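Local coordinates for protein multisubunit Na+/H+ antiporter, A subunit (Anoxybacillus flavithermus, PDB 6Z16) that probably helps exchange sodium ions for protons across the cell membrane, as the A subunit of a multisubunit Mrp-type antiporter, at residues R394-L399 and V471-F476; S671-I676 and L712-F717; I97-Y102 and L159-M164. All blocks are in the same frame, centred on the assembly; numbering follows the deposited sequence.

Interaction 1: residues R394-L399 and V471-F476; sequences RDIRRL and VSRTFF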
loop_
_atom_site.group_PDB
_atom_site.type_symbol
_atom_site.label_atom_id
_atom_site.label_comp_id
_atom_site.label_asym_id
_atom_site.label_seq_id
_atom_site.Cartn_x
_atom_site.Cartn_y
_atom_site.Cartn_z
ATOM N N ARG A 394 64.195 -63.601 73.681
ATOM C CA ARG A 394 63.316 -64.755 73.783
ATOM C C ARG A 394 63.828 -65.909 72.933
ATOM O O ARG A 394 63.094 -66.877 72.713
ATOM C CB ARG A 394 61.896 -64.381 73.382
ATOM C CG ARG A 394 61.795 -63.910 71.957
ATOM C CD ARG A 394 60.408 -63.413 71.643
ATOM N NE ARG A 394 60.297 -63.035 70.239
ATOM C CZ ARG A 394 60.582 -61.827 69.770
ATOM N NH1 ARG A 394 60.982 -60.872 70.595
ATOM N NH2 ARG A 394 60.464 -61.573 68.475
ATOM N N ASP A 395 65.061 -65.832 72.441
ATOM C CA ASP A 395 65.641 -66.980 71.768
ATOM C C ASP A 395 66.128 -68.005 72.791
ATOM O O ASP A 395 66.393 -67.689 73.953
ATOM C CB ASP A 395 66.775 -66.559 70.824
ATOM C CG ASP A 395 67.902 -65.809 71.524
ATOM O OD1 ASP A 395 67.785 -65.464 72.716
ATOM O OD2 ASP A 395 68.929 -65.557 70.863
ATOM N N ILE A 396 66.245 -69.253 72.343
ATOM C CA ILE A 396 66.585 -70.329 73.269
ATOM C C ILE A 396 68.084 -70.442 73.496
ATOM O O ILE A 396 68.514 -71.121 74.437
ATOM C CB ILE A 396 65.988 -71.641 72.728
ATOM C CG1 ILE A 396 65.713 -72.635 73.855
ATOM C CG2 ILE A 396 66.886 -72.241 71.672
ATOM C CD1 ILE A 396 64.563 -72.223 74.727
ATOM N N ARG A 397 68.894 -69.765 72.687
ATOM C CA ARG A 397 70.330 -69.983 72.663
ATOM C C ARG A 397 71.112 -68.923 73.424
ATOM O O ARG A 397 72.336 -69.040 73.533
ATOM C CB ARG A 397 70.822 -70.046 71.215
ATOM C CG ARG A 397 70.299 -71.239 70.435
ATOM C CD ARG A 397 70.843 -71.254 69.016
ATOM N NE ARG A 397 70.281 -70.182 68.198
ATOM C CZ ARG A 397 70.977 -69.145 67.745
ATOM N NH1 ARG A 397 72.266 -69.035 68.036
ATOM N NH2 ARG A 397 70.387 -68.218 67.006
ATOM N N ARG A 398 70.449 -67.897 73.955
ATOM C CA ARG A 398 71.143 -66.901 74.756
ATOM C C ARG A 398 70.784 -66.964 76.232
ATOM O O ARG A 398 71.646 -66.706 77.075
ATOM C CB ARG A 398 70.865 -65.485 74.226
ATOM C CG ARG A 398 71.831 -64.429 74.780
ATOM C CD ARG A 398 71.612 -62.995 74.278
ATOM N NE ARG A 398 70.423 -62.323 74.803
ATOM C CZ ARG A 398 70.344 -61.764 76.010
ATOM N NH1 ARG A 398 71.369 -61.824 76.844
ATOM N NH2 ARG A 398 69.233 -61.156 76.392
ATOM N N LEU A 399 69.549 -67.320 76.576
ATOM C CA LEU A 399 69.137 -67.387 77.972
ATOM C C LEU A 399 69.394 -68.781 78.532
ATOM O O LEU A 399 69.034 -69.786 77.913
ATOM C CB LEU A 399 67.667 -66.977 78.118
ATOM C CG LEU A 399 66.508 -67.654 77.382
ATOM C CD1 LEU A 399 65.904 -68.780 78.180
ATOM C CD2 LEU A 399 65.444 -66.632 77.054
ATOM N N VAL A 471 61.621 -76.526 78.964
ATOM C CA VAL A 471 62.096 -76.236 80.309
ATOM C C VAL A 471 63.590 -76.464 80.385
ATOM O O VAL A 471 64.336 -75.620 80.901
ATOM C CB VAL A 471 61.328 -77.083 81.337
ATOM C CG1 VAL A 471 61.924 -76.924 82.713
ATOM C CG2 VAL A 471 59.898 -76.649 81.362
ATOM N N SER A 472 64.068 -77.494 79.691
ATOM C CA SER A 472 65.456 -77.848 79.883
ATOM C C SER A 472 66.379 -76.964 79.078
ATOM O O SER A 472 67.600 -77.100 79.200
ATOM C CB SER A 472 65.689 -79.318 79.548
ATOM O OG SER A 472 67.053 -79.661 79.712
ATOM N N ARG A 473 65.837 -76.049 78.272
ATOM C CA ARG A 473 66.695 -75.046 77.670
ATOM C C ARG A 473 66.207 -73.640 77.981
ATOM O O ARG A 473 66.627 -72.686 77.316
ATOM C CB ARG A 473 66.839 -75.298 76.161
ATOM C CG ARG A 473 67.616 -76.596 75.887
ATOM C CD ARG A 473 67.819 -76.995 74.435
ATOM N NE ARG A 473 68.754 -76.139 73.716
ATOM C CZ ARG A 473 68.440 -75.456 72.624
ATOM N NH1 ARG A 473 69.350 -74.699 72.028
ATOM N NH2 ARG A 473 67.222 -75.564 72.107
ATOM N N THR A 474 65.361 -73.485 79.003
ATOM C CA THR A 474 64.937 -72.161 79.448
ATOM C C THR A 474 65.508 -71.783 80.804
ATOM O O THR A 474 65.939 -70.645 80.994
ATOM C CB THR A 474 63.406 -72.087 79.504
ATOM O OG1 THR A 474 62.871 -72.502 78.244
ATOM C CG2 THR A 474 62.930 -70.673 79.774
ATOM N N PHE A 475 65.555 -72.724 81.742
ATOM C CA PHE A 475 65.931 -72.430 83.114
ATOM C C PHE A 475 67.170 -73.166 83.597
ATOM O O PHE A 475 67.760 -72.743 84.595
ATOM C CB PHE A 475 64.770 -72.764 84.058
ATOM C CG PHE A 475 63.534 -71.961 83.801
ATOM C CD1 PHE A 475 63.435 -70.659 84.264
ATOM C CD2 PHE A 475 62.466 -72.509 83.104
ATOM C CE1 PHE A 475 62.297 -69.916 84.032
ATOM C CE2 PHE A 475 61.326 -71.769 82.872
ATOM C CZ PHE A 475 61.243 -70.472 83.337
ATOM N N PHE A 476 67.573 -74.249 82.940
ATOM C CA PHE A 476 68.732 -75.017 83.357
ATOM C C PHE A 476 69.995 -74.482 82.690
ATOM O O PHE A 476 69.963 -73.534 81.905
ATOM C CB PHE A 476 68.536 -76.492 83.028
ATOM C CG PHE A 476 67.467 -77.155 83.835
ATOM C CD1 PHE A 476 67.737 -77.632 85.099
ATOM C CD2 PHE A 476 66.192 -77.303 83.328
ATOM C CE1 PHE A 476 66.755 -78.255 85.837
ATOM C CE2 PHE A 476 65.204 -77.921 84.062
ATOM C CZ PHE A 476 65.484 -78.393 85.319
#
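Ile396 fits its branched side chain against Arg473, the first residue to leave helical geometry at the end of helix 451-472. CG1 of Ile396 lies over one face of the guanidinium, and CG2 reaches the same group, 3.4 Å from Arg473 NH2. The far end of the chain takes another course: with chi1 at -154°, CG1 stands roughly opposite the backbone N, and CD1 is carried to the main chain beside Arg473 O. Isoleucine suits this place because its two branches, CG2 and CG1-CD1, make a wide apolar surface that covers the guanidinium and packs beside the Arg473 main chain by van der Waals contact.

The Arg473 chain bends at chi3 (71°), and its side chain crosses that of Ile396 at about a right angle. Arg397 runs alongside Arg473 in the same direction, with its CG methylene 3.9 Å from Arg473 NH1. The two guanidinium planes are only 22° apart, yet the charged groups keep their distance, with Arg397 NE 6.0 Å from Arg473 NH1; Arg397 NE instead bonds to Thr321.

The end of Leu399 brings CD1 near Thr474, 3.9 Å from its methyl CG2 and beside Thr474 O. Thr474 OG1 bonds back to Leu470 O in the last turn of helix 451-472, which leaves the methyl for Leu399. An alanine at Ile396 would remove both arms and would probably leave a gap over the guanidinium of Arg473, setting that group freer to turn.

Val471 O accepts from both Thr474 N and Phe475 N as the helix unwinds. This is the packing of an interhelical loop, here between helices 360-391 and 407-421, against the C-terminal end of a transmembrane helix in an antiporter-like subunit.

Interaction 2: residues S671-I676 and L712-F717; sequences SRLTAI and LFLLCF. With PTY (phosphatidylethanolamine), chain B.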
loop_
_atom_site.group_PDB
_atom_site.type_symbol
_atom_site.label_atom_id
_atom_site.label_comp_id
_atom_site.label_asym_id
_atom_site.label_seq_id
_atom_site.Cartn_x
_atom_site.Cartn_y
_atom_site.Cartn_z
ATOM N N SER A 671 44.990 -39.716 -0.940
ATOM C CA SER A 671 45.029 -38.510 -0.133
ATOM C C SER A 671 43.767 -38.394 0.718
ATOM O O SER A 671 42.786 -39.115 0.533
ATOM C CB SER A 671 45.198 -37.273 -1.013
ATOM O OG SER A 671 45.244 -36.098 -0.226
ATOM N N ARG A 672 43.806 -37.463 1.667
ATOM C CA ARG A 672 42.706 -37.290 2.605
ATOM C C ARG A 672 41.664 -36.288 2.129
ATOM O O ARG A 672 40.493 -36.414 2.509
ATOM C CB ARG A 672 43.261 -36.883 3.970
ATOM C CG ARG A 672 43.912 -38.042 4.696
ATOM C CD ARG A 672 44.416 -37.672 6.067
ATOM N NE ARG A 672 45.596 -36.820 5.990
ATOM C CZ ARG A 672 46.840 -37.278 5.955
ATOM N NH1 ARG A 672 47.065 -38.580 5.997
ATOM N NH2 ARG A 672 47.861 -36.436 5.885
ATOM N N LEU A 673 42.058 -35.308 1.303
ATOM C CA LEU A 673 41.087 -34.415 0.672
ATOM C C LEU A 673 40.120 -35.171 -0.219
ATOM O O LEU A 673 38.950 -34.790 -0.322
ATOM C CB LEU A 673 41.791 -33.350 -0.161
ATOM C CG LEU A 673 42.525 -32.197 0.503
ATOM C CD1 LEU A 673 43.284 -31.416 -0.542
ATOM C CD2 LEU A 673 41.535 -31.303 1.196
ATOM N N THR A 674 40.595 -36.227 -0.878
ATOM C CA THR A 674 39.730 -37.041 -1.720
ATOM C C THR A 674 38.679 -37.760 -0.884
ATOM O O THR A 674 37.508 -37.831 -1.274
ATOM C CB THR A 674 40.579 -38.036 -2.504
ATOM O OG1 THR A 674 41.622 -37.330 -3.186
ATOM C CG2 THR A 674 39.733 -38.774 -3.526
ATOM N N ALA A 675 39.065 -38.232 0.303
ATOM C CA ALA A 675 38.103 -38.853 1.205
ATOM C C ALA A 675 37.144 -37.833 1.799
ATOM O O ALA A 675 35.972 -38.153 2.021
ATOM C CB ALA A 675 38.836 -39.602 2.314
ATOM N N ILE A 676 37.607 -36.600 2.027
ATOM C CA ILE A 676 36.730 -35.548 2.540
ATOM C C ILE A 676 35.673 -35.172 1.507
ATOM O O ILE A 676 34.476 -35.106 1.818
ATOM C CB ILE A 676 37.559 -34.325 2.976
ATOM C CG1 ILE A 676 38.364 -34.640 4.231
ATOM C CG2 ILE A 676 36.673 -33.123 3.225
ATOM C CD1 ILE A 676 39.376 -33.586 4.573
ATOM N N LEU A 712 33.948 -28.121 8.341
ATOM C CA LEU A 712 34.705 -28.449 9.550
ATOM C C LEU A 712 35.796 -29.488 9.280
ATOM O O LEU A 712 36.871 -29.441 9.892
ATOM C CB LEU A 712 33.756 -28.927 10.645
ATOM C CG LEU A 712 32.837 -27.852 11.225
ATOM C CD1 LEU A 712 31.823 -28.465 12.158
ATOM C CD2 LEU A 712 33.658 -26.808 11.949
ATOM N N PHE A 713 35.539 -30.439 8.375
ATOM C CA PHE A 713 36.594 -31.370 7.966
ATOM C C PHE A 713 37.740 -30.648 7.269
ATOM O O PHE A 713 38.910 -30.980 7.481
ATOM C CB PHE A 713 36.051 -32.462 7.047
ATOM C CG PHE A 713 35.349 -33.574 7.760
ATOM C CD1 PHE A 713 36.069 -34.525 8.448
ATOM C CD2 PHE A 713 33.980 -33.710 7.683
ATOM C CE1 PHE A 713 35.431 -35.558 9.090
ATOM C CE2 PHE A 713 33.330 -34.737 8.325
ATOM C CZ PHE A 713 34.056 -35.666 9.027
ATOM N N LEU A 714 37.423 -29.661 6.429
ATOM C CA LEU A 714 38.482 -28.916 5.754
ATOM C C LEU A 714 39.228 -28.007 6.714
ATOM O O LEU A 714 40.393 -27.677 6.468
ATOM C CB LEU A 714 37.905 -28.094 4.614
ATOM C CG LEU A 714 37.297 -28.904 3.483
ATOM C CD1 LEU A 714 36.615 -27.958 2.553
ATOM C CD2 LEU A 714 38.367 -29.686 2.768
ATOM N N LEU A 715 38.555 -27.544 7.766
ATOM C CA LEU A 715 39.257 -26.951 8.900
ATOM C C LEU A 715 40.265 -27.923 9.490
ATOM O O LEU A 715 41.426 -27.569 9.731
ATOM C CB LEU A 715 38.253 -26.533 9.969
ATOM C CG LEU A 715 38.857 -26.166 11.323
ATOM C CD1 LEU A 715 39.613 -24.844 11.293
ATOM C CD2 LEU A 715 37.798 -26.217 12.407
ATOM N N CYS A 716 39.833 -29.163 9.722
ATOM C CA CYS A 716 40.692 -30.144 10.376
ATOM C C CYS A 716 41.835 -30.622 9.480
ATOM O O CYS A 716 42.873 -31.043 10.001
ATOM C CB CYS A 716 39.840 -31.322 10.843
ATOM S SG CYS A 716 40.674 -32.522 11.879
ATOM N N PHE A 717 41.683 -30.548 8.153
ATOM C CA PHE A 717 42.726 -31.027 7.246
ATOM C C PHE A 717 43.932 -30.096 7.231
ATOM O O PHE A 717 45.056 -30.517 7.512
ATOM C CB PHE A 717 42.178 -31.188 5.825
ATOM C CG PHE A 717 43.213 -31.649 4.829
ATOM C CD1 PHE A 717 43.586 -32.978 4.766
ATOM C CD2 PHE A 717 43.834 -30.745 3.973
ATOM C CE1 PHE A 717 44.548 -33.402 3.861
ATOM C CE2 PHE A 717 44.804 -31.160 3.079
ATOM C CZ PHE A 717 45.156 -32.489 3.021
HETATM C C1 PTY B . 39.827 -33.159 -4.944
HETATM C C2 PTY B . 46.133 -30.111 -3.881
HETATM C C3 PTY B . 44.962 -30.719 -4.684
HETATM O O4 PTY B . 39.682 -34.592 -5.056
HETATM C C5 PTY B . 42.035 -33.793 -3.885
HETATM C C6 PTY B . 41.170 -32.696 -4.443
HETATM O O7 PTY B . 40.854 -31.784 -3.350
HETATM C C8 PTY B . 40.623 -30.496 -3.650
HETATM O O10 PTY B . 40.792 -30.023 -4.739
HETATM C C11 PTY B . 40.142 -29.746 -2.444
HETATM C C12 PTY B . 39.491 -28.409 -2.756
HETATM C C13 PTY B . 38.173 -28.529 -3.496
HETATM C C14 PTY B . 37.096 -29.262 -2.722
HETATM C C15 PTY B . 36.740 -28.626 -1.391
HETATM C C16 PTY B . 35.608 -29.340 -0.672
HETATM C C17 PTY B . 34.288 -29.287 -1.409
HETATM C C18 PTY B . 33.298 -30.356 -0.992
HETATM C C19 PTY B . 32.205 -30.544 -2.020
HETATM C C20 PTY B . 31.302 -31.736 -1.795
HETATM C C21 PTY B . 30.436 -32.037 -3.004
HETATM C C22 PTY B . 29.734 -30.808 -3.568
HETATM C C23 PTY B . 28.887 -31.089 -4.797
HETATM C C24 PTY B . 27.859 -32.179 -4.577
HETATM C C25 PTY B . 27.037 -32.511 -5.807
HETATM C C26 PTY B . 26.224 -33.786 -5.680
HETATM C C27 PTY B . 26.744 -34.933 -6.529
HETATM C C28 PTY B . 28.082 -35.480 -6.096
HETATM C C29 PTY B . 28.750 -36.300 -7.165
HETATM C C30 PTY B . 39.894 -35.132 -6.256
HETATM C C31 PTY B . 39.103 -36.390 -6.418
HETATM O O30 PTY B . 40.596 -34.642 -7.096
HETATM C C32 PTY B . 37.619 -36.133 -6.194
HETATM C C33 PTY B . 36.792 -37.398 -6.235
HETATM C C34 PTY B . 35.308 -37.184 -5.994
HETATM C C35 PTY B . 34.518 -38.478 -6.048
HETATM C C36 PTY B . 33.012 -38.302 -6.035
HETATM C C37 PTY B . 32.266 -39.570 -6.407
HETATM C C38 PTY B . 30.793 -39.363 -6.685
HETATM C C39 PTY B . 30.142 -40.548 -7.376
HETATM C C40 PTY B . 28.759 -40.256 -7.935
HETATM C C41 PTY B . 27.743 -39.824 -6.893
HETATM C C42 PTY B . 26.471 -39.251 -7.491
HETATM C C43 PTY B . 25.559 -38.586 -6.485
HETATM C C44 PTY B . 24.430 -37.811 -7.123
HETATM P P1 PTY B . 44.678 -33.347 -4.271
HETATM O O11 PTY B . 44.437 -31.819 -3.898
HETATM O O12 PTY B . 45.543 -33.363 -5.526
HETATM O O13 PTY B . 45.226 -34.102 -3.127
HETATM O O14 PTY B . 43.222 -33.898 -4.699
HETATM N N1 PTY B . 46.578 -28.877 -4.536
#
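Leu673 and Phe717 make the aromatic part of this contact. Leu673 CG sits over one face of the Phe717 ring, a CH-pi contact 3.8 Å from the centroid and 21° off the normal, displaced toward the rim. The ring gets there because CG of Phe717 is anti to the backbone N (chi1 179°), which sends the side chain across to the other helix. Arg672 adds its aliphatic root, with CB 3.7 Å from Phe717 CE1, so a long basic chain can pack by its methylene here.

Apolar contacts between aliphatic groups continue along the helices from the ring to the pair Ile676 and Phe713. Leu714 CD2 receives two partners, Leu673 CD2 and Ile676 CG2, each at 3.9 Å. Ile676 divides its branches: CG2 also meets Phe713 CB, while CD1 reaches Phe717 CB. Helices 672-692 and 696-717 form a helical hairpin, joined by a short turn within the MbhD-family region; the two short segments run antiparallel at 171°, their axes 10.7 Å apart. Branched aliphatic residues suit such a seam, packing between the helices without polar groups to satisfy.

A third set of contacts is with phosphatidylethanolamine. Leu673 CD1 comes 3.6 Å from lipid O11, the phosphate ester oxygen on the ethanolamine side, Ser671 OG lies 3.5 Å from the phosphate oxygen O13, and Thr674 OG1 approaches the glycerol carbon C5. Deeper along the lipid, Leu714 CD1 lies 3.7 Å from C16 of an acyl chain.

Interaction 3: residues I97-Y102 and L159-M164; sequences ISFDAY and LIALYM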
loop_
_atom_site.group_PDB
_atom_site.type_symbol
_atom_site.label_atom_id
_atom_site.label_comp_id
_atom_site.label_asym_id
_atom_site.label_seq_id
_atom_site.Cartn_x
_atom_site.Cartn_y
_atom_site.Cartn_z
ATOM N N ILE A 97 15.563 -62.391 59.942
ATOM C CA ILE A 97 16.890 -62.350 60.542
ATOM C C ILE A 97 16.799 -61.707 61.923
ATOM O O ILE A 97 16.262 -60.602 62.082
ATOM C CB ILE A 97 17.902 -61.603 59.650
ATOM C CG1 ILE A 97 18.167 -62.394 58.373
ATOM C CG2 ILE A 97 19.210 -61.351 60.377
ATOM C CD1 ILE A 97 18.996 -61.654 57.369
ATOM N N SER A 98 17.324 -62.401 62.924
ATOM C CA SER A 98 17.342 -61.890 64.279
ATOM C C SER A 98 18.718 -62.128 64.875
ATOM O O SER A 98 19.530 -62.880 64.338
ATOM C CB SER A 98 16.259 -62.556 65.126
ATOM O OG SER A 98 14.974 -62.265 64.613
ATOM N N PHE A 99 18.992 -61.447 65.979
ATOM C CA PHE A 99 20.059 -61.840 66.887
ATOM C C PHE A 99 19.414 -62.764 67.903
ATOM O O PHE A 99 18.825 -62.324 68.890
ATOM C CB PHE A 99 20.699 -60.630 67.548
ATOM C CG PHE A 99 21.506 -59.801 66.617
ATOM C CD1 PHE A 99 22.790 -60.178 66.281
ATOM C CD2 PHE A 99 20.986 -58.644 66.074
ATOM C CE1 PHE A 99 23.543 -59.418 65.420
ATOM C CE2 PHE A 99 21.737 -57.876 65.211
ATOM C CZ PHE A 99 23.017 -58.266 64.885
ATOM N N ASP A 100 19.451 -64.056 67.616
ATOM C CA ASP A 100 19.011 -65.017 68.604
ATOM C C ASP A 100 20.160 -65.323 69.554
ATOM O O ASP A 100 21.331 -65.091 69.249
ATOM C CB ASP A 100 18.527 -66.304 67.945
ATOM C CG ASP A 100 17.291 -66.109 67.110
ATOM O OD1 ASP A 100 16.507 -65.193 67.411
ATOM O OD2 ASP A 100 17.097 -66.887 66.153
ATOM N N ALA A 101 19.809 -65.843 70.723
ATOM C CA ALA A 101 20.794 -66.277 71.699
ATOM C C ALA A 101 20.263 -67.524 72.379
ATOM O O ALA A 101 19.114 -67.548 72.829
ATOM C CB ALA A 101 21.095 -65.187 72.729
ATOM N N TYR A 102 21.097 -68.555 72.436
ATOM C CA TYR A 102 20.742 -69.836 73.023
ATOM C C TYR A 102 21.872 -70.225 73.953
ATOM O O TYR A 102 23.037 -70.214 73.550
ATOM C CB TYR A 102 20.547 -70.896 71.941
ATOM C CG TYR A 102 20.089 -72.247 72.415
ATOM C CD1 TYR A 102 18.764 -72.472 72.741
ATOM C CD2 TYR A 102 20.973 -73.307 72.499
ATOM C CE1 TYR A 102 18.332 -73.715 73.151
ATOM C CE2 TYR A 102 20.556 -74.552 72.911
ATOM C CZ TYR A 102 19.233 -74.751 73.237
ATOM O OH TYR A 102 18.810 -75.994 73.644
ATOM N N LEU A 159 22.342 -68.134 62.129
ATOM C CA LEU A 159 23.533 -68.410 61.330
ATOM C C LEU A 159 24.174 -67.141 60.778
ATOM O O LEU A 159 25.406 -67.031 60.751
ATOM C CB LEU A 159 23.191 -69.371 60.192
ATOM C CG LEU A 159 22.917 -70.819 60.593
ATOM C CD1 LEU A 159 22.406 -71.633 59.426
ATOM C CD2 LEU A 159 24.174 -71.441 61.149
ATOM N N ILE A 160 23.367 -66.174 60.338
ATOM C CA ILE A 160 23.918 -64.933 59.793
ATOM C C ILE A 160 24.498 -64.069 60.906
ATOM O O ILE A 160 25.542 -63.427 60.730
ATOM C CB ILE A 160 22.849 -64.198 58.951
ATOM C CG1 ILE A 160 22.690 -64.864 57.585
ATOM C CG2 ILE A 160 23.166 -62.726 58.737
ATOM C CD1 ILE A 160 21.641 -65.926 57.505
ATOM N N ALA A 161 23.873 -64.086 62.087
ATOM C CA ALA A 161 24.439 -63.393 63.241
ATOM C C ALA A 161 25.754 -64.025 63.677
ATOM O O ALA A 161 26.710 -63.314 64.018
ATOM C CB ALA A 161 23.438 -63.395 64.392
ATOM N N LEU A 162 25.818 -65.360 63.644
ATOM C CA LEU A 162 27.061 -66.078 63.909
ATOM C C LEU A 162 28.145 -65.711 62.909
ATOM O O LEU A 162 29.307 -65.529 63.286
ATOM C CB LEU A 162 26.795 -67.582 63.891
ATOM C CG LEU A 162 27.958 -68.563 64.001
ATOM C CD1 LEU A 162 28.779 -68.317 65.231
ATOM C CD2 LEU A 162 27.402 -69.966 64.021
ATOM N N TYR A 163 27.777 -65.562 61.638
ATOM C CA TYR A 163 28.757 -65.161 60.637
ATOM C C TYR A 163 29.212 -63.716 60.834
ATOM O O TYR A 163 30.387 -63.397 60.613
ATOM C CB TYR A 163 28.186 -65.373 59.241
ATOM C CG TYR A 163 29.085 -64.817 58.178
ATOM C CD1 TYR A 163 30.314 -65.391 57.920
ATOM C CD2 TYR A 163 28.712 -63.705 57.443
ATOM C CE1 TYR A 163 31.144 -64.872 56.968
ATOM C CE2 TYR A 163 29.536 -63.189 56.480
ATOM C CZ TYR A 163 30.749 -63.774 56.245
ATOM O OH TYR A 163 31.576 -63.253 55.283
ATOM N N MET A 164 28.304 -62.839 61.266
ATOM C CA MET A 164 28.652 -61.448 61.554
ATOM C C MET A 164 29.674 -61.349 62.681
ATOM O O MET A 164 30.693 -60.654 62.565
ATOM C CB MET A 164 27.385 -60.683 61.929
ATOM C CG MET A 164 27.593 -59.215 62.221
ATOM S SD MET A 164 26.064 -58.451 62.776
ATOM C CE MET A 164 25.110 -58.489 61.267
#
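The second strand of a beta hairpin lies across the opening turn of transmembrane helix 159-177, and Phe99 of the strand meets Ala161 and Met164 of the helix there. Strand and helix segments cross at -81°, nearly perpendicular, with their axes 7.8 Å apart at closest approach.

Met164 approaches the ring at its edge. Its SD lies 4.9 Å from the Phe99 centroid, 82° off the normal and so almost in the ring plane, and is nearest to CZ at 3.7 Å. This is a Met-aromatic contact in which the polarisable sulfur faces the ring C-H groups. Met164 reaches so far because CG is anti to the backbone N and chi2 is extended as well; the chain bends only at chi3, and this leaves CE near Phe99 CZ as well. A flexible thioether suits the span from helix to ring.

Ala161 serves the opposite need, closeness. Its CB is 3.8 Å from Phe99 CD1 and 3.9 Å from Ser98 O; the single methyl of alanine lets the strand backbone come close, with CA of Phe99 and CA of Ala161 5.9 Å apart. At the start of the strand Ile97 and Ile160 touch more loosely, CG2 to CG2 at 4.5 Å.

Trp91 also meets the Phe99 ring, and a bound phosphatidylethanolamine touches Phe99, one of its pocket residues. On the helix side, Pro384 of a neighbouring subunit packs on Met164. Backbone hydrogen bonds of Phe99 with Met89 and Ala101 with Ala87 join strand 97-103 to strand 85-90. The contact is that of a two-stranded beta hairpin laid over the N-terminal end of a membrane helix.

How the interactions relate
The three contacts stand far apart and follow one another along the chain, in the order interaction 3, interaction 1, interaction 2. Interactions 1 and 3 belong to the helix bundle of the antiporter-like part, at opposite ends of it, their centres 46 Å apart and their nearest atoms about 30 Å. Interaction 2 lies well beyond that bundle in the MbhD-family region, its centre 86 Å from that of interaction 1 and 70 Å from that of interaction 3. Interactions 2 and 3 both border phosphatidylethanolamine, at different sites, whereas interaction 1 joins a loop to a helix end. Near interaction 2, a bound potassium ion lies about 11 Å from the Phe713 side chain, too far to touch it.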